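Local coordinates for condensin complex subunit 3 (Schizosaccharomyces pombe, PDB 5OQR), which serves as a regulatory subunit of condensin, the complex required to convert interphase chromatin into mitotic-like condensed chromosomes, at residues A144-Q149 against L180-V185; L166-P171 against I193-R198; E429-G434 against A456-R461; C462-Q467 against R503-E508. All blocks are in the same frame, centred on the assembly; numbering follows the deposited sequence.

Contact 1 of 4, residues A144-Q149 against L180-V185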
loop_
_atom_site.group_PDB
_atom_site.type_symbol
_atom_site.label_atom_id
_atom_site.label_comp_id
_atom_site.label_asym_id
_atom_site.label_seq_id
_atom_site.Cartn_x
_atom_site.Cartn_y
_atom_site.Cartn_z
ATOM N N ALA A 144 15.648 8.763 -26.863
ATOM C CA ALA A 144 16.070 9.647 -27.943
ATOM C C ALA A 144 15.496 11.044 -27.752
ATOM O O ALA A 144 16.220 12.044 -27.810
ATOM C CB ALA A 144 15.636 9.071 -29.292
ATOM N N LEU A 145 14.186 11.128 -27.516
ATOM C CA LEU A 145 13.538 12.427 -27.393
ATOM C C LEU A 145 14.063 13.191 -26.184
ATOM O O LEU A 145 14.241 14.414 -26.242
ATOM C CB LEU A 145 12.025 12.234 -27.303
ATOM C CG LEU A 145 11.171 13.409 -27.775
ATOM C CD1 LEU A 145 9.786 12.929 -28.153
ATOM C CD2 LEU A 145 11.076 14.474 -26.714
ATOM N N SER A 146 14.335 12.487 -25.083
ATOM C CA SER A 146 14.839 13.136 -23.879
ATOM C C SER A 146 16.162 13.854 -24.107
ATOM O O SER A 146 16.611 14.583 -23.217
ATOM C CB SER A 146 15.006 12.107 -22.760
ATOM O OG SER A 146 15.974 11.134 -23.101
ATOM N N ARG A 147 16.801 13.664 -25.261
ATOM C CA ARG A 147 18.029 14.380 -25.573
ATOM C C ARG A 147 17.777 15.782 -26.111
ATOM O O ARG A 147 18.738 16.536 -26.299
ATOM C CB ARG A 147 18.848 13.577 -26.586
ATOM C CG ARG A 147 19.359 12.254 -26.044
ATOM C CD ARG A 147 20.507 12.462 -25.068
ATOM N NE ARG A 147 20.756 11.278 -24.251
ATOM C CZ ARG A 147 20.248 11.069 -23.038
ATOM N NH1 ARG A 147 19.453 11.967 -22.470
ATOM N NH2 ARG A 147 20.541 9.954 -22.383
ATOM N N LEU A 148 16.519 16.147 -26.360
ATOM C CA LEU A 148 16.159 17.477 -26.839
ATOM C C LEU A 148 15.257 18.198 -25.845
ATOM O O LEU A 148 14.415 19.011 -26.233
ATOM C CB LEU A 148 15.482 17.389 -28.206
ATOM C CG LEU A 148 16.274 16.694 -29.316
ATOM C CD1 LEU A 148 15.450 16.637 -30.592
ATOM C CD2 LEU A 148 17.597 17.399 -29.569
ATOM N N GLN A 149 15.422 17.912 -24.556
ATOM C CA GLN A 149 14.587 18.537 -23.540
ATOM C C GLN A 149 14.924 20.016 -23.407
ATOM O O GLN A 149 16.095 20.405 -23.390
ATOM C CB GLN A 149 14.769 17.831 -22.198
ATOM C CG GLN A 149 14.180 16.429 -22.160
ATOM C CD GLN A 149 14.247 15.791 -20.783
ATOM O OE1 GLN A 149 13.339 15.064 -20.384
ATOM N NE2 GLN A 149 15.324 16.055 -20.052
ATOM N N LEU A 180 11.126 7.747 -16.455
ATOM C CA LEU A 180 11.469 8.095 -15.083
ATOM C C LEU A 180 12.956 8.379 -14.929
ATOM O O LEU A 180 13.353 9.139 -14.038
ATOM C CB LEU A 180 11.039 6.958 -14.156
ATOM C CG LEU A 180 11.331 7.061 -12.660
ATOM C CD1 LEU A 180 10.898 8.402 -12.094
ATOM C CD2 LEU A 180 10.629 5.919 -11.942
ATOM N N LEU A 181 13.790 7.794 -15.786
ATOM C CA LEU A 181 15.237 7.888 -15.642
ATOM C C LEU A 181 15.862 9.018 -16.450
ATOM O O LEU A 181 17.047 9.308 -16.254
ATOM C CB LEU A 181 15.888 6.564 -16.050
ATOM C CG LEU A 181 16.101 5.546 -14.929
ATOM C CD1 LEU A 181 16.444 4.186 -15.509
ATOM C CD2 LEU A 181 17.200 6.014 -13.989
ATOM N N ASN A 182 15.111 9.660 -17.345
ATOM C CA ASN A 182 15.670 10.690 -18.210
ATOM C C ASN A 182 14.905 12.002 -18.191
ATOM O O ASN A 182 15.364 12.966 -18.811
ATOM C CB ASN A 182 15.742 10.184 -19.660
ATOM C CG ASN A 182 16.495 8.876 -19.782
ATOM O OD1 ASN A 182 17.699 8.860 -20.033
ATOM N ND2 ASN A 182 15.786 7.768 -19.598
ATOM N N ILE A 183 13.766 12.080 -17.502
ATOM C CA ILE A 183 13.014 13.328 -17.462
ATOM C C ILE A 183 13.716 14.332 -16.552
ATOM O O ILE A 183 14.474 13.975 -15.642
ATOM C CB ILE A 183 11.568 13.073 -17.005
ATOM C CG1 ILE A 183 10.759 14.368 -17.047
ATOM C CG2 ILE A 183 11.546 12.479 -15.599
ATOM C CD1 ILE A 183 9.267 14.147 -17.107
ATOM N N GLU A 184 13.462 15.614 -16.809
ATOM C CA GLU A 184 14.055 16.666 -15.998
ATOM C C GLU A 184 13.455 16.650 -14.598
ATOM O O GLU A 184 12.291 16.292 -14.398
ATOM C CB GLU A 184 13.851 18.039 -16.646
ATOM C CG GLU A 184 12.560 18.765 -16.255
ATOM C CD GLU A 184 12.469 20.155 -16.851
ATOM O OE1 GLU A 184 11.780 20.322 -17.883
ATOM O OE2 GLU A 184 13.100 21.079 -16.291
ATOM N N VAL A 185 14.264 17.050 -13.624
ATOM C CA VAL A 185 13.866 17.059 -12.223
ATOM C C VAL A 185 13.601 18.505 -11.824
ATOM O O VAL A 185 14.526 19.321 -11.754
ATOM C CB VAL A 185 14.938 16.419 -11.332
ATOM C CG1 VAL A 185 14.553 16.521 -9.867
ATOM C CG2 VAL A 185 15.146 14.965 -11.723
#
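With CG beside the backbone N and anti to the carbonyl carbon in both (chi1 -70° and -54°), Gln149 carries its amide across the contact and Asn182 sets its CB against Ser146. Beyond CG the Gln149 chain is extended, which brings its amide up to the backbone that follows helix 173-182. NE2 of Gln149 lies 3.3 Å from Asn182 O and 4.2 Å from CB of Glu184, while its OE1 is 3.4 Å from CA of Ile183. A glutamine suits this place because its chain can span the gap and still end in a small polar plate. Farther back, Ser146 presses its CB and hydroxyl against the Asn182 side chain, with Ser146 OG 3.6 Å from Asn182 CB. That hydroxyl is bonded to Val143 O, three residues back, just as Asn182 ND2 is bonded to Ser178 O. Arg147 bends at chi2 and brings NH2 to 3.8 Å from Asn182 OD1, its guanidinium plane 55° from the amide. Glu184 sends its carboxylate to a salt bridge with Arg160 of helix 158-169. The segments belong to HEAT 3 and HEAT 4, neighbouring repeats of the solenoid, and the contact joins the chain just after helix 135-145 to the end of helix 173-182 and the loop beyond it. The main polar anchors of Ser146, Asn182 and Glu184 lie outside the pairing, which suggests that shape and close packing count for much here.

Contact 2 of 4, residues L166-P171 against I193-R198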
loop_
_atom_site.group_PDB
_atom_site.type_symbol
_atom_site.label_atom_id
_atom_site.label_comp_id
_atom_site.label_asym_id
_atom_site.label_seq_id
_atom_site.Cartn_x
_atom_site.Cartn_y
_atom_site.Cartn_z
ATOM N N LEU A 166 3.314 9.862 -20.470
ATOM C CA LEU A 166 3.615 8.439 -20.590
ATOM C C LEU A 166 4.041 7.852 -19.251
ATOM O O LEU A 166 3.551 6.793 -18.844
ATOM C CB LEU A 166 4.709 8.223 -21.637
ATOM C CG LEU A 166 4.320 8.549 -23.077
ATOM C CD1 LEU A 166 5.542 8.519 -23.966
ATOM C CD2 LEU A 166 3.271 7.574 -23.583
ATOM N N LEU A 167 4.961 8.527 -18.564
ATOM C CA LEU A 167 5.371 8.151 -17.216
ATOM C C LEU A 167 4.158 7.833 -16.354
ATOM O O LEU A 167 4.199 6.934 -15.510
ATOM C CB LEU A 167 6.182 9.286 -16.586
ATOM C CG LEU A 167 6.548 9.145 -15.109
ATOM C CD1 LEU A 167 7.542 8.020 -14.925
ATOM C CD2 LEU A 167 7.098 10.452 -14.571
ATOM N N GLN A 168 3.075 8.572 -16.572
ATOM C CA GLN A 168 1.901 8.510 -15.716
ATOM C C GLN A 168 0.868 7.498 -16.188
ATOM O O GLN A 168 0.157 6.922 -15.356
ATOM C CB GLN A 168 1.274 9.904 -15.641
ATOM C CG GLN A 168 0.050 10.027 -14.756
ATOM C CD GLN A 168 -0.500 11.449 -14.700
ATOM O OE1 GLN A 168 -1.622 11.658 -14.245
ATOM N NE2 GLN A 168 0.277 12.428 -15.158
ATOM N N ASN A 169 0.771 7.257 -17.498
ATOM C CA ASN A 169 -0.284 6.418 -18.048
ATOM C C ASN A 169 0.204 5.282 -18.935
ATOM O O ASN A 169 -0.616 4.443 -19.322
ATOM C CB ASN A 169 -1.272 7.270 -18.858
ATOM C CG ASN A 169 -2.026 8.262 -17.997
ATOM O OD1 ASN A 169 -1.616 9.413 -17.851
ATOM N ND2 ASN A 169 -3.133 7.818 -17.415
ATOM N N ASP A 170 1.488 5.220 -19.268
ATOM C CA ASP A 170 1.962 4.169 -20.158
ATOM C C ASP A 170 1.714 2.802 -19.521
ATOM O O ASP A 170 2.058 2.602 -18.348
ATOM C CB ASP A 170 3.450 4.340 -20.456
ATOM C CG ASP A 170 3.950 3.349 -21.487
ATOM O OD1 ASP A 170 4.043 2.145 -21.165
ATOM O OD2 ASP A 170 4.252 3.774 -22.621
ATOM N N PRO A 171 1.133 1.841 -20.247
ATOM C CA PRO A 171 0.859 0.527 -19.642
ATOM C C PRO A 171 2.087 -0.347 -19.465
ATOM O O PRO A 171 1.992 -1.377 -18.786
ATOM C CB PRO A 171 -0.129 -0.110 -20.626
ATOM C CG PRO A 171 0.190 0.523 -21.930
ATOM C CD PRO A 171 0.608 1.933 -21.620
ATOM N N ILE A 193 7.141 12.089 -10.454
ATOM C CA ILE A 193 8.131 11.054 -10.179
ATOM C C ILE A 193 7.895 10.458 -8.798
ATOM O O ILE A 193 8.115 9.260 -8.584
ATOM C CB ILE A 193 9.565 11.605 -10.324
ATOM C CG1 ILE A 193 9.926 12.537 -9.161
ATOM C CG2 ILE A 193 9.721 12.327 -11.662
ATOM C CD1 ILE A 193 11.357 13.027 -9.184
ATOM N N LEU A 194 7.431 11.272 -7.847
ATOM C CA LEU A 194 7.127 10.759 -6.517
ATOM C C LEU A 194 5.944 9.803 -6.553
ATOM O O LEU A 194 5.914 8.817 -5.809
ATOM C CB LEU A 194 6.857 11.921 -5.563
ATOM C CG LEU A 194 8.053 12.474 -4.781
ATOM C CD1 LEU A 194 9.359 12.398 -5.568
ATOM C CD2 LEU A 194 7.768 13.908 -4.351
ATOM N N GLU A 195 4.960 10.073 -7.411
ATOM C CA GLU A 195 3.863 9.130 -7.579
ATOM C C GLU A 195 4.378 7.752 -7.970
ATOM O O GLU A 195 3.786 6.737 -7.587
ATOM C CB GLU A 195 2.880 9.648 -8.627
ATOM C CG GLU A 195 1.637 8.788 -8.784
ATOM C CD GLU A 195 0.699 9.306 -9.853
ATOM O OE1 GLU A 195 1.186 9.682 -10.941
ATOM O OE2 GLU A 195 -0.526 9.343 -9.605
ATOM N N ARG A 196 5.481 7.693 -8.720
ATOM C CA ARG A 196 6.033 6.407 -9.123
ATOM C C ARG A 196 6.546 5.610 -7.935
ATOM O O ARG A 196 6.702 4.390 -8.042
ATOM C CB ARG A 196 7.164 6.599 -10.134
ATOM C CG ARG A 196 6.857 7.542 -11.289
ATOM C CD ARG A 196 5.406 7.499 -11.752
ATOM N NE ARG A 196 4.906 6.145 -11.961
ATOM C CZ ARG A 196 3.628 5.849 -12.174
ATOM N NH1 ARG A 196 2.718 6.812 -12.207
ATOM N NH2 ARG A 196 3.259 4.590 -12.353
ATOM N N ALA A 197 6.812 6.269 -6.805
ATOM C CA ALA A 197 7.153 5.545 -5.590
ATOM C C ALA A 197 6.073 4.549 -5.194
ATOM O O ALA A 197 6.323 3.701 -4.332
ATOM C CB ALA A 197 7.402 6.527 -4.446
ATOM N N ARG A 198 4.883 4.635 -5.794
ATOM C CA ARG A 198 3.840 3.630 -5.627
ATOM C C ARG A 198 3.527 2.919 -6.939
ATOM O O ARG A 198 2.433 2.368 -7.097
ATOM C CB ARG A 198 2.573 4.265 -5.050
ATOM C CG ARG A 198 2.733 4.804 -3.637
ATOM C CD ARG A 198 3.025 3.695 -2.636
ATOM N NE ARG A 198 1.897 2.782 -2.475
ATOM C CZ ARG A 198 1.943 1.656 -1.768
ATOM N NH1 ARG A 198 0.865 0.891 -1.673
ATOM N NH2 ARG A 198 3.064 1.291 -1.161
#
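Apolar packing comes first: Leu167 and the aliphatic part of Arg196 run past each other in opposite directions, with Leu167 CD1 3.7 Å from Arg196 CG. The other branch of Leu167 reaches Ile193, CD2 to CG2 at 4.3 Å. A leucine serves well here because its two methyl groups can meet two partners one turn apart on the facing helix. The segments lie toward the ends of helices 158-169, of HEAT 4, and 190-195, and helix 173-182, which comes between them in sequence, also packs on Leu167, in the manner of an alpha-solenoid where successive helices stack side by side.

Electrostatic contacts come from the guanidinium. Arg196 bends at chi2 and chi3, which lays the group under the backbone of Leu167: Leu167 O stands over the centre of one face, 3.6 Å from CZ, and is not hydrogen-bonded to it. NH1 of Arg196 makes a long salt bridge to its neighbour Glu195 OE1 (3.5 Å), and NH2 makes another to Asp199. With an alanine here, the carboxylate of Asp199 is likely to lose this mate and Leu167 the aliphatic cover of the arginine chain. Glu195 also pairs with a basic side chain on the chain of another protein.

Contact 3 of 4, residues E429-G434 against A456-R461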
loop_
_atom_site.group_PDB
_atom_site.type_symbol
_atom_site.label_atom_id
_atom_site.label_comp_id
_atom_site.label_asym_id
_atom_site.label_seq_id
_atom_site.Cartn_x
_atom_site.Cartn_y
_atom_site.Cartn_z
ATOM N N GLU A 429 -11.199 13.003 44.063
ATOM C CA GLU A 429 -10.565 14.256 44.455
ATOM C C GLU A 429 -10.695 15.301 43.354
ATOM O O GLU A 429 -11.030 16.460 43.622
ATOM C CB GLU A 429 -9.099 14.009 44.801
ATOM C CG GLU A 429 -8.907 13.121 46.020
ATOM C CD GLU A 429 -7.447 12.843 46.324
ATOM O OE1 GLU A 429 -6.580 13.277 45.535
ATOM O OE2 GLU A 429 -7.166 12.191 47.352
ATOM N N VAL A 430 -10.435 14.909 42.105
ATOM C CA VAL A 430 -10.618 15.832 40.989
ATOM C C VAL A 430 -12.077 16.245 40.878
ATOM O O VAL A 430 -12.387 17.352 40.423
ATOM C CB VAL A 430 -10.114 15.194 39.680
ATOM C CG1 VAL A 430 -10.278 16.159 38.512
ATOM C CG2 VAL A 430 -8.661 14.772 39.818
ATOM N N PHE A 431 -12.994 15.368 41.287
ATOM C CA PHE A 431 -14.413 15.694 41.235
ATOM C C PHE A 431 -14.799 16.676 42.332
ATOM O O PHE A 431 -15.678 17.520 42.125
ATOM C CB PHE A 431 -15.234 14.410 41.349
ATOM C CG PHE A 431 -16.691 14.584 41.029
ATOM C CD1 PHE A 431 -17.094 15.003 39.773
ATOM C CD2 PHE A 431 -17.658 14.299 41.978
ATOM C CE1 PHE A 431 -18.434 15.154 39.476
ATOM C CE2 PHE A 431 -18.998 14.446 41.686
ATOM C CZ PHE A 431 -19.388 14.872 40.432
ATOM N N GLU A 432 -14.156 16.587 43.499
ATOM C CA GLU A 432 -14.444 17.522 44.582
ATOM C C GLU A 432 -14.023 18.939 44.215
ATOM O O GLU A 432 -14.729 19.903 44.533
ATOM C CB GLU A 432 -13.742 17.071 45.863
ATOM C CG GLU A 432 -14.365 15.844 46.511
ATOM C CD GLU A 432 -13.553 15.321 47.683
ATOM O OE1 GLU A 432 -14.127 14.618 48.541
ATOM O OE2 GLU A 432 -12.340 15.617 47.750
ATOM N N GLN A 433 -12.874 19.088 43.552
ATOM C CA GLN A 433 -12.412 20.407 43.130
ATOM C C GLN A 433 -13.519 21.172 42.416
ATOM O O GLN A 433 -13.909 22.268 42.833
ATOM C CB GLN A 433 -11.194 20.272 42.216
ATOM C CG GLN A 433 -9.895 19.949 42.927
ATOM C CD GLN A 433 -8.684 20.199 42.046
ATOM O OE1 GLN A 433 -7.994 19.265 41.640
ATOM N NE2 GLN A 433 -8.423 21.467 41.746
ATOM N N GLY A 434 -14.043 20.596 41.334
ATOM C CA GLY A 434 -15.027 21.284 40.518
ATOM C C GLY A 434 -16.286 21.673 41.263
ATOM O O GLY A 434 -17.046 22.518 40.776
ATOM N N ALA A 456 -18.155 21.489 33.725
ATOM C CA ALA A 456 -17.911 21.365 32.293
ATOM C C ALA A 456 -16.524 20.781 32.039
ATOM O O ALA A 456 -16.376 19.571 31.881
ATOM C CB ALA A 456 -18.061 22.719 31.607
ATOM N N PHE A 457 -15.505 21.645 32.000
ATOM C CA PHE A 457 -14.135 21.166 31.844
ATOM C C PHE A 457 -13.790 20.138 32.910
ATOM O O PHE A 457 -13.113 19.142 32.632
ATOM C CB PHE A 457 -13.155 22.338 31.913
ATOM C CG PHE A 457 -13.135 23.189 30.679
ATOM C CD1 PHE A 457 -12.534 22.730 29.518
ATOM C CD2 PHE A 457 -13.704 24.452 30.680
ATOM C CE1 PHE A 457 -12.508 23.510 28.380
ATOM C CE2 PHE A 457 -13.680 25.237 29.546
ATOM C CZ PHE A 457 -13.081 24.764 28.393
ATOM N N ASN A 458 -14.247 20.365 34.140
ATOM C CA ASN A 458 -13.932 19.449 35.229
ATOM C C ASN A 458 -14.591 18.093 35.010
ATOM O O ASN A 458 -13.944 17.049 35.144
ATOM C CB ASN A 458 -14.373 20.054 36.563
ATOM C CG ASN A 458 -14.196 19.097 37.725
ATOM O OD1 ASN A 458 -15.165 18.537 38.237
ATOM N ND2 ASN A 458 -12.952 18.898 38.142
ATOM N N GLU A 459 -15.878 18.090 34.664
ATOM C CA GLU A 459 -16.586 16.829 34.485
ATOM C C GLU A 459 -16.029 16.045 33.303
ATOM O O GLU A 459 -15.901 14.819 33.373
ATOM C CB GLU A 459 -18.080 17.090 34.300
ATOM C CG GLU A 459 -18.950 15.873 34.560
ATOM C CD GLU A 459 -20.429 16.203 34.561
ATOM O OE1 GLU A 459 -20.774 17.372 34.290
ATOM O OE2 GLU A 459 -21.243 15.296 34.834
ATOM N N LEU A 460 -15.691 16.731 32.210
ATOM C CA LEU A 460 -15.118 16.041 31.061
ATOM C C LEU A 460 -13.771 15.417 31.395
ATOM O O LEU A 460 -13.436 14.352 30.866
ATOM C CB LEU A 460 -14.977 17.003 29.884
ATOM C CG LEU A 460 -16.264 17.336 29.131
ATOM C CD1 LEU A 460 -16.016 18.451 28.134
ATOM C CD2 LEU A 460 -16.813 16.106 28.422
ATOM N N ARG A 461 -12.983 16.059 32.256
ATOM C CA ARG A 461 -11.728 15.450 32.682
ATOM C C ARG A 461 -11.987 14.224 33.544
ATOM O O ARG A 461 -11.276 13.220 33.435
ATOM C CB ARG A 461 -10.876 16.463 33.444
ATOM C CG ARG A 461 -9.447 15.993 33.685
ATOM C CD ARG A 461 -8.739 16.844 34.722
ATOM N NE ARG A 461 -9.068 18.256 34.578
ATOM C CZ ARG A 461 -8.624 19.031 33.595
ATOM N NH1 ARG A 461 -8.981 20.307 33.547
ATOM N NH2 ARG A 461 -7.832 18.532 32.655
#
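Asn458 gives the most surface to this contact, and its amide reaches across to the backbone of the facing helix. Its CG stands anti to the backbone N (chi1 175°), which points the amide at the carbonyl of Val430. ND2 of Asn458 donates to Val430 O at 2.8 Å along a nearly straight path, 172° at the hydrogen. The oxygen lies close to the amide plane of Asn458, whereas the donor is tilted from the plane of the Val430 carbonyl. Asparagine is short enough to stay between the helices and still brings a donor to a main-chain oxygen. Its OD1 faces the end of the same helix, 3.6 Å from Gly434 CA; Gly434, with no side chain, lets Asn458 OD1 come this near.

The two helices run antiparallel, 169° between their directions with axes 9.2 Å apart, an antiparallel pair of the kind from which alpha-solenoids are built, here joined by a long connection that is not modelled.

Val430 is the buried member. Its CG1 lies 3.8 Å from Asn458 ND2 and 4.1 Å from Arg461 CD, the valine crossing the arginine chain at about a right angle; a compact branched residue thus packs beside the polar bond. Farther along helix 457-471, Val430 also meets Cys462. Phe431 flanks the other part of the amide, CD1 coming 4.3 Å from Asn458 OD1. Its ring stacks edge-to-face with His435 and packs on Cys462.

Contact 4 of 4, residues C462-Q467 against R503-E508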
loop_
_atom_site.group_PDB
_atom_site.type_symbol
_atom_site.label_atom_id
_atom_site.label_comp_id
_atom_site.label_asym_id
_atom_site.label_seq_id
_atom_site.Cartn_x
_atom_site.Cartn_y
_atom_site.Cartn_z
ATOM N N CYS A 462 -12.997 14.290 34.411
ATOM C CA CYS A 462 -13.341 13.137 35.233
ATOM C C CYS A 462 -13.749 11.959 34.362
ATOM O O CYS A 462 -13.213 10.856 34.499
ATOM C CB CYS A 462 -14.460 13.501 36.210
ATOM S SG CYS A 462 -13.948 14.601 37.542
ATOM N N LEU A 463 -14.692 12.182 33.445
ATOM C CA LEU A 463 -15.127 11.116 32.553
ATOM C C LEU A 463 -13.970 10.568 31.731
ATOM O O LEU A 463 -13.936 9.370 31.435
ATOM C CB LEU A 463 -16.236 11.623 31.636
ATOM C CG LEU A 463 -17.559 11.982 32.314
ATOM C CD1 LEU A 463 -18.490 12.665 31.330
ATOM C CD2 LEU A 463 -18.219 10.742 32.896
ATOM N N SER A 464 -13.020 11.422 31.351
ATOM C CA SER A 464 -11.826 10.931 30.672
ATOM C C SER A 464 -11.020 10.005 31.569
ATOM O O SER A 464 -10.396 9.058 31.079
ATOM C CB SER A 464 -10.967 12.107 30.211
ATOM O OG SER A 464 -11.671 12.904 29.279
ATOM N N TYR A 465 -11.011 10.259 32.879
ATOM C CA TYR A 465 -10.357 9.341 33.805
ATOM C C TYR A 465 -11.161 8.059 33.952
ATOM O O TYR A 465 -10.589 6.971 34.070
ATOM C CB TYR A 465 -10.171 10.001 35.173
ATOM C CG TYR A 465 -9.091 11.057 35.248
ATOM C CD1 TYR A 465 -8.639 11.715 34.114
ATOM C CD2 TYR A 465 -8.519 11.392 36.466
ATOM C CE1 TYR A 465 -7.653 12.680 34.195
ATOM C CE2 TYR A 465 -7.535 12.351 36.555
ATOM C CZ TYR A 465 -7.107 12.992 35.419
ATOM O OH TYR A 465 -6.124 13.947 35.512
ATOM N N VAL A 466 -12.489 8.173 33.965
ATOM C CA VAL A 466 -13.345 6.992 34.013
ATOM C C VAL A 466 -13.146 6.156 32.759
ATOM O O VAL A 466 -13.052 4.925 32.819
ATOM C CB VAL A 466 -14.819 7.404 34.178
ATOM C CG1 VAL A 466 -15.699 6.177 34.333
ATOM C CG2 VAL A 466 -14.990 8.326 35.371
ATOM N N GLN A 467 -13.082 6.816 31.605
ATOM C CA GLN A 467 -12.898 6.109 30.345
ATOM C C GLN A 467 -11.607 5.300 30.355
ATOM O O GLN A 467 -11.596 4.122 29.981
ATOM C CB GLN A 467 -12.904 7.112 29.194
ATOM C CG GLN A 467 -12.958 6.493 27.819
ATOM C CD GLN A 467 -12.973 7.538 26.725
ATOM O OE1 GLN A 467 -13.092 8.732 26.996
ATOM N NE2 GLN A 467 -12.853 7.096 25.480
ATOM N N ARG A 503 -22.819 14.077 27.359
ATOM C CA ARG A 503 -23.622 12.907 27.023
ATOM C C ARG A 503 -22.846 11.942 26.138
ATOM O O ARG A 503 -22.875 10.726 26.357
ATOM C CB ARG A 503 -24.907 13.347 26.329
ATOM C CG ARG A 503 -25.948 12.258 26.195
ATOM C CD ARG A 503 -26.909 12.587 25.077
ATOM N NE ARG A 503 -27.268 14.003 25.080
ATOM C CZ ARG A 503 -27.785 14.649 24.041
ATOM N NH1 ARG A 503 -28.006 14.015 22.896
ATOM N NH2 ARG A 503 -28.077 15.939 24.144
ATOM N N GLU A 504 -22.153 12.463 25.126
ATOM C CA GLU A 504 -21.360 11.602 24.258
ATOM C C GLU A 504 -20.249 10.914 25.036
ATOM O O GLU A 504 -19.998 9.719 24.848
ATOM C CB GLU A 504 -20.783 12.417 23.100
ATOM C CG GLU A 504 -21.835 12.926 22.131
ATOM C CD GLU A 504 -21.244 13.734 20.992
ATOM O OE1 GLU A 504 -20.023 14.000 21.016
ATOM O OE2 GLU A 504 -22.001 14.101 20.070
ATOM N N LYS A 505 -19.573 11.649 25.920
ATOM C CA LYS A 505 -18.508 11.051 26.716
ATOM C C LYS A 505 -19.071 10.034 27.702
ATOM O O LYS A 505 -18.443 9.003 27.962
ATOM C CB LYS A 505 -17.732 12.146 27.446
ATOM C CG LYS A 505 -16.599 11.637 28.324
ATOM C CD LYS A 505 -15.444 11.059 27.519
ATOM C CE LYS A 505 -14.695 12.128 26.743
ATOM N NZ LYS A 505 -14.193 13.220 27.626
ATOM N N GLY A 506 -20.255 10.303 28.253
ATOM C CA GLY A 506 -20.856 9.358 29.176
ATOM C C GLY A 506 -21.211 8.044 28.511
ATOM O O GLY A 506 -21.100 6.978 29.120
ATOM N N LEU A 507 -21.647 8.100 27.251
ATOM C CA LEU A 507 -22.000 6.874 26.543
ATOM C C LEU A 507 -20.768 6.030 26.248
ATOM O O LEU A 507 -20.808 4.803 26.380
ATOM C CB LEU A 507 -22.745 7.208 25.251
ATOM C CG LEU A 507 -24.239 7.496 25.418
ATOM C CD1 LEU A 507 -24.799 8.124 24.164
ATOM C CD2 LEU A 507 -24.997 6.224 25.753
ATOM N N GLU A 508 -19.668 6.665 25.841
ATOM C CA GLU A 508 -18.424 5.927 25.650
ATOM C C GLU A 508 -17.991 5.247 26.942
ATOM O O GLU A 508 -17.482 4.122 26.918
ATOM C CB GLU A 508 -17.330 6.863 25.144
ATOM C CG GLU A 508 -17.677 7.587 23.855
ATOM C CD GLU A 508 -16.602 8.569 23.434
ATOM O OE1 GLU A 508 -15.548 8.122 22.934
ATOM O OE2 GLU A 508 -16.805 9.788 23.617
#
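The hydroxyl of Ser464 is gripped twice: Lys505 NZ donates to OG at 3.0 Å, and OG is also bonded to Leu460 O one turn earlier in its own helix. The pair joins helix 457-471 to helix 500-514, which belongs to HEAT 7. Their segments run nearly parallel, crossing at 18° with axes 9.6 Å apart, as alternate helices of a HEAT-type alpha-solenoid do, and helix 480-495, which lies between them in the chain, packs on Leu463 and Val466.

Lys505 carries most of the contact. With chi1 at 179° it swings CG away from its backbone N, and the chain then bends at chi2, chi3 and chi4, folding the ammonium back toward the first turn of the 462-467 segment. Each part of that chain meets something different. The root lies along Leu463, with CG of Lys505 3.7 Å from Leu463 CD1; the middle is crossed at about a right angle by Gln467, whose OE1 is 3.3 Å from Lys505 CD; the tip ends on the serine. Only a long aliphatic chain with a charged end, as lysine has, can pack on leucine and still offer a donor to a hydroxyl so far along. A methionine in its place is likely to leave Ser464 OG without its charged donor.

The tip of Leu463 comes 4.3 Å from Gly506 N, where the facing residue has no side chain. The extended chain of Gln467 brings NE2 to 3.8 Å from Glu508 OE1, the amide and carboxylate planes 62° apart.

In the fold
Contact 2 is the buried one and lies nearest the centre of the chain; contacts 1 and 4 are partly buried, and contact 3 sits at the surface. Contacts 1 and 2 alternate along the chain and touch, Leu180 packing on Leu167, Ile193 and Arg196. Contacts 3 and 4 follow in series and share helix 457-471. The centres of contacts 1 and 3 lie about 65 Å from each other, on opposite sides of the chain's centre. Contact 2 packs leucine against isoleucine and an arginine chain whose charge pairs with acids, whereas contacts 3 and 4 each send a side-chain donor, amide or ammonium, across the helices. Only contact 2 is touched by another protein chain.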